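Long-range contact in mutual gliding-motility protein MglA (Myxococcus xanthus DK 1622, PDB 6H17), which binds and hydrolyses GTP as a small GTPase switch that coordinates both gliding motilities and sets the direction and speed of gliding: residues 52-62 with 74-85. Residues are numbered along the deposited sequence; the frame is centred on the assembly and turned at random.
With GSP (5'-guanosine-diphosphate-monothiophosphate), chain C; SO4 (sulfate ion), chain D.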
# COMPACT_ATOMS: atom_id res chain seq x y z
N ASP A 52 5.09 13.16 -18.41
CA ASP A 52 3.65 13.15 -18.13
C ASP A 52 3.47 13.80 -16.76
O ASP A 52 3.42 13.13 -15.72
CB ASP A 52 3.07 11.74 -18.17
CG ASP A 52 1.55 11.73 -18.10
OD1 ASP A 52 0.95 12.78 -17.79
OD2 ASP A 52 0.96 10.66 -18.36
N ARG A 53 3.38 15.13 -16.78
CA ARG A 53 3.53 15.90 -15.56
C ARG A 53 2.38 15.74 -14.60
O ARG A 53 2.51 16.08 -13.42
CB ARG A 53 3.61 17.39 -15.85
CG ARG A 53 4.66 17.82 -16.81
CD ARG A 53 4.27 19.20 -17.30
NE ARG A 53 4.19 20.10 -16.16
CZ ARG A 53 5.26 20.64 -15.57
NH1 ARG A 53 6.47 20.36 -16.04
NH2 ARG A 53 5.11 21.44 -14.53
N THR A 54 1.22 15.29 -15.08
CA THR A 54 0.05 15.13 -14.23
C THR A 54 -0.21 13.68 -13.87
O THR A 54 -1.26 13.37 -13.30
CB THR A 54 -1.19 15.79 -14.85
OG1 THR A 54 -1.42 15.23 -16.14
CG2 THR A 54 -0.99 17.29 -14.97
N LEU A 55 0.74 12.79 -14.13
CA LEU A 55 0.61 11.39 -13.74
C LEU A 55 1.27 11.29 -12.37
O LEU A 55 2.48 11.06 -12.26
CB LEU A 55 1.26 10.47 -14.76
CG LEU A 55 1.18 8.98 -14.46
CD1 LEU A 55 -0.26 8.53 -14.41
CD2 LEU A 55 1.98 8.20 -15.51
N PHE A 56 0.48 11.45 -11.32
CA PHE A 56 1.02 11.63 -9.98
C PHE A 56 0.97 10.35 -9.17
O PHE A 56 -0.02 9.60 -9.21
CB PHE A 56 0.22 12.67 -9.19
CG PHE A 56 0.30 14.05 -9.73
CD1 PHE A 56 1.46 14.80 -9.61
CD2 PHE A 56 -0.80 14.63 -10.34
CE1 PHE A 56 1.52 16.09 -10.11
CE2 PHE A 56 -0.75 15.92 -10.84
CZ PHE A 56 0.42 16.65 -10.73
N PHE A 57 2.02 10.12 -8.40
CA PHE A 57 1.95 9.18 -7.30
C PHE A 57 2.65 9.81 -6.10
O PHE A 57 3.28 10.87 -6.19
CB PHE A 57 2.55 7.82 -7.67
CG PHE A 57 4.01 7.87 -7.98
CD1 PHE A 57 4.94 7.59 -7.01
CD2 PHE A 57 4.45 8.20 -9.25
CE1 PHE A 57 6.28 7.61 -7.29
CE2 PHE A 57 5.78 8.22 -9.55
CZ PHE A 57 6.71 7.93 -8.58
N ASP A 58 2.51 9.17 -4.95
CA ASP A 58 2.85 9.78 -3.68
C ASP A 58 3.99 9.05 -3.00
O ASP A 58 4.20 7.86 -3.21
CB ASP A 58 1.65 9.72 -2.73
CG ASP A 58 0.40 10.22 -3.38
OD1 ASP A 58 0.29 11.45 -3.58
OD2 ASP A 58 -0.48 9.38 -3.73
N PHE A 59 4.70 9.80 -2.15
CA PHE A 59 5.80 9.32 -1.33
C PHE A 59 5.69 9.92 0.07
O PHE A 59 5.50 11.13 0.21
CB PHE A 59 7.15 9.71 -1.96
CG PHE A 59 8.36 9.39 -1.10
CD1 PHE A 59 8.93 8.13 -1.15
CD2 PHE A 59 8.92 10.33 -0.24
CE1 PHE A 59 10.05 7.83 -0.36
CE2 PHE A 59 10.04 10.02 0.55
CZ PHE A 59 10.59 8.78 0.48
N LEU A 60 5.83 9.07 1.09
CA LEU A 60 5.74 9.53 2.47
C LEU A 60 6.64 8.69 3.36
O LEU A 60 6.40 7.48 3.52
CB LEU A 60 4.30 9.42 2.99
CG LEU A 60 4.08 9.66 4.48
CD1 LEU A 60 4.55 11.04 4.90
CD2 LEU A 60 2.59 9.51 4.81
N PRO A 61 7.69 9.27 3.95
CA PRO A 61 8.53 8.51 4.90
C PRO A 61 8.03 8.62 6.32
O PRO A 61 7.58 9.68 6.77
CB PRO A 61 9.90 9.19 4.74
CG PRO A 61 9.63 10.55 4.29
CD PRO A 61 8.25 10.60 3.66
N LEU A 62 8.12 7.50 7.05
CA LEU A 62 7.60 7.41 8.40
C LEU A 62 8.49 6.56 9.28
O LEU A 62 9.15 5.62 8.80
CB LEU A 62 6.23 6.70 8.43
CG LEU A 62 5.08 7.33 7.67
CD1 LEU A 62 3.87 6.39 7.68
CD2 LEU A 62 4.68 8.66 8.29
N PHE A 74 10.19 3.58 7.13
CA PHE A 74 9.27 3.07 6.12
C PHE A 74 8.99 4.16 5.10
O PHE A 74 8.69 5.31 5.47
CB PHE A 74 7.97 2.63 6.78
CG PHE A 74 8.08 1.32 7.51
CD1 PHE A 74 7.60 0.16 6.94
CD2 PHE A 74 8.69 1.26 8.75
CE1 PHE A 74 7.72 -1.05 7.60
CE2 PHE A 74 8.80 0.05 9.41
CZ PHE A 74 8.32 -1.09 8.83
N HIS A 75 9.08 3.81 3.82
CA HIS A 75 8.79 4.71 2.71
C HIS A 75 7.53 4.20 2.04
O HIS A 75 7.53 3.13 1.44
CB HIS A 75 9.96 4.77 1.75
CG HIS A 75 11.19 5.36 2.37
ND1 HIS A 75 12.44 5.22 1.81
CD2 HIS A 75 11.36 6.10 3.50
CE1 HIS A 75 13.33 5.85 2.58
NE2 HIS A 75 12.70 6.39 3.60
N LEU A 76 6.45 4.95 2.20
CA LEU A 76 5.17 4.60 1.60
C LEU A 76 5.05 5.24 0.23
O LEU A 76 5.35 6.43 0.06
CB LEU A 76 4.02 5.11 2.46
CG LEU A 76 3.67 4.30 3.71
CD1 LEU A 76 4.84 3.94 4.56
CD2 LEU A 76 2.59 5.05 4.53
N TYR A 77 4.60 4.44 -0.74
CA TYR A 77 4.34 4.88 -2.10
C TYR A 77 2.92 4.51 -2.49
O TYR A 77 2.40 3.49 -2.05
CB TYR A 77 5.27 4.17 -3.10
CG TYR A 77 6.73 4.58 -3.07
CD1 TYR A 77 7.23 5.43 -4.04
CD2 TYR A 77 7.60 4.13 -2.09
CE1 TYR A 77 8.56 5.81 -4.04
CE2 TYR A 77 8.96 4.52 -2.08
CZ TYR A 77 9.39 5.35 -3.07
OH TYR A 77 10.71 5.77 -3.08
N THR A 78 2.32 5.33 -3.33
CA THR A 78 1.17 4.88 -4.11
C THR A 78 1.59 4.70 -5.56
O THR A 78 2.72 5.01 -5.94
CB THR A 78 -0.00 5.87 -4.02
OG1 THR A 78 0.34 7.08 -4.71
CG2 THR A 78 -0.37 6.16 -2.59
N VAL A 79 0.66 4.17 -6.35
CA VAL A 79 0.87 4.01 -7.79
C VAL A 79 -0.28 4.67 -8.52
O VAL A 79 -1.35 4.90 -7.93
CB VAL A 79 0.96 2.52 -8.19
CG1 VAL A 79 2.02 1.79 -7.38
CG2 VAL A 79 -0.39 1.82 -8.06
N PRO A 80 -0.14 4.92 -9.82
CA PRO A 80 -1.30 5.32 -10.63
C PRO A 80 -2.09 4.07 -10.99
O PRO A 80 -1.58 3.17 -11.66
CB PRO A 80 -0.68 6.00 -11.85
CG PRO A 80 0.74 5.58 -11.86
CD PRO A 80 1.14 5.03 -10.56
N GLY A 81 -3.32 4.00 -10.52
CA GLY A 81 -4.11 2.79 -10.65
C GLY A 81 -4.88 2.62 -11.92
O GLY A 81 -5.34 1.50 -12.21
N GLN A 82 -5.05 3.67 -12.72
CA GLN A 82 -5.81 3.51 -13.95
C GLN A 82 -5.09 2.53 -14.88
O GLN A 82 -3.86 2.51 -14.96
CB GLN A 82 -5.99 4.86 -14.63
CG GLN A 82 -6.91 5.83 -13.90
CD GLN A 82 -6.89 7.20 -14.53
OE1 GLN A 82 -6.08 8.05 -14.17
NE2 GLN A 82 -7.78 7.43 -15.49
N VAL A 83 -5.88 1.74 -15.61
CA VAL A 83 -5.36 0.53 -16.27
C VAL A 83 -4.16 0.83 -17.16
O VAL A 83 -3.22 0.03 -17.22
CB VAL A 83 -6.48 -0.17 -17.05
CG1 VAL A 83 -7.45 -0.83 -16.12
CG2 VAL A 83 -7.19 0.80 -17.96
N PHE A 84 -4.17 1.95 -17.88
CA PHE A 84 -3.15 2.22 -18.88
C PHE A 84 -1.74 2.34 -18.31
O PHE A 84 -0.77 2.21 -19.06
CB PHE A 84 -3.49 3.55 -19.59
CG PHE A 84 -2.51 3.96 -20.65
CD1 PHE A 84 -2.65 3.52 -21.96
CD2 PHE A 84 -1.45 4.82 -20.35
CE1 PHE A 84 -1.74 3.90 -22.94
CE2 PHE A 84 -0.55 5.20 -21.32
CZ PHE A 84 -0.70 4.75 -22.62
N TYR A 85 -1.60 2.64 -17.02
CA TYR A 85 -0.32 3.06 -16.45
C TYR A 85 0.48 1.91 -15.84
O TYR A 85 1.15 2.05 -14.82
CB TYR A 85 -0.54 4.18 -15.43
CG TYR A 85 -1.21 5.37 -16.05
CD1 TYR A 85 -0.60 6.07 -17.08
CD2 TYR A 85 -2.45 5.78 -15.62
CE1 TYR A 85 -1.23 7.16 -17.67
CE2 TYR A 85 -3.09 6.86 -16.21
CZ TYR A 85 -2.47 7.55 -17.22
OH TYR A 85 -3.09 8.64 -17.81
PG GSP C . -5.23 7.10 -8.68
O3B GSP C . -6.35 7.13 -7.47
S1G GSP C . -6.15 7.60 -10.24
O2G GSP C . -4.11 8.05 -8.23
O3G GSP C . -4.71 5.66 -8.71
PB GSP C . -6.22 6.98 -5.90
O1B GSP C . -6.38 5.56 -5.50
O2B GSP C . -5.01 7.67 -5.40
PA GSP C . -7.70 8.99 -4.43
O1A GSP C . -7.17 8.66 -3.12
O2A GSP C . -7.21 10.21 -5.09
O3A GSP C . -7.55 7.76 -5.42
O5' GSP C . -9.29 9.02 -4.27
C5' GSP C . -10.12 9.25 -5.40
C4' GSP C . -11.44 9.88 -4.96
O4' GSP C . -12.14 8.96 -4.09
C3' GSP C . -11.24 11.15 -4.17
O3' GSP C . -12.25 12.08 -4.51
C2' GSP C . -11.39 10.75 -2.71
O2' GSP C . -11.83 11.75 -1.85
C1' GSP C . -12.42 9.61 -2.86
N9 GSP C . -12.40 8.63 -1.78
C8 GSP C . -11.30 7.97 -1.33
N7 GSP C . -11.65 7.15 -0.32
C5 GSP C . -13.00 7.29 -0.14
C6 GSP C . -13.90 6.72 0.76
O6 GSP C . -13.61 5.87 1.63
N1 GSP C . -15.19 7.14 0.66
C2 GSP C . -15.61 8.05 -0.27
N2 GSP C . -16.88 8.39 -0.31
N3 GSP C . -14.75 8.63 -1.15
C4 GSP C . -13.47 8.23 -1.05
S SO4 D . -9.78 2.80 -14.60
O1 SO4 D . -9.48 3.16 -13.22
O2 SO4 D . -8.74 1.89 -15.10
O3 SO4 D . -11.07 2.11 -14.71
O4 SO4 D . -9.76 4.03 -15.40
O HOH W 1 -1.59 10.47 -19.03
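Phe59 turns its CD1 edge onto one face of the Tyr77 ring. CD1 lies 3.4 Å from Tyr77 CZ, offset toward the hydroxyl end, and the planes stand at 72° in an offset edge-to-face pair. With CG anti to the backbone N (chi1 174°), the Phe59 ring also reaches His75, with CZ over one face of the imidazole, near its rim. Phe57 CE1 meets the Tyr77 ring at its edge. Replacing Tyr77 by an alanine is likely to leave the Phe59 edge without its aromatic face and open a gap beside Phe57. Leu62 and Leu76 meet on the other face of the sheet, with Leu62 CD1 3.7 Å from Leu76 CD2. The strands form the antiparallel hairpin of the small-GTPase fold, between the switch regions. Paired backbone bonds link Leu60 with Leu76 and Leu62 with Phe74. Near the nucleotide, Thr78 OG1 donates to Asp58 OD2 (2.6 Å), meeting the carboxylate oxygen on the anti side, 34° out of the carboxylate plane. Thr26 of the P-loop also bonds this oxygen. Beyond Pro80, Gly81 N donates to oxygen O3G of the gamma-thiophosphate of GSP at 2.8 Å. Leu55 CD1 sits 3.4 Å over the centre of the Tyr85 ring, and a water joins Tyr85 OH to Asp52 OD2.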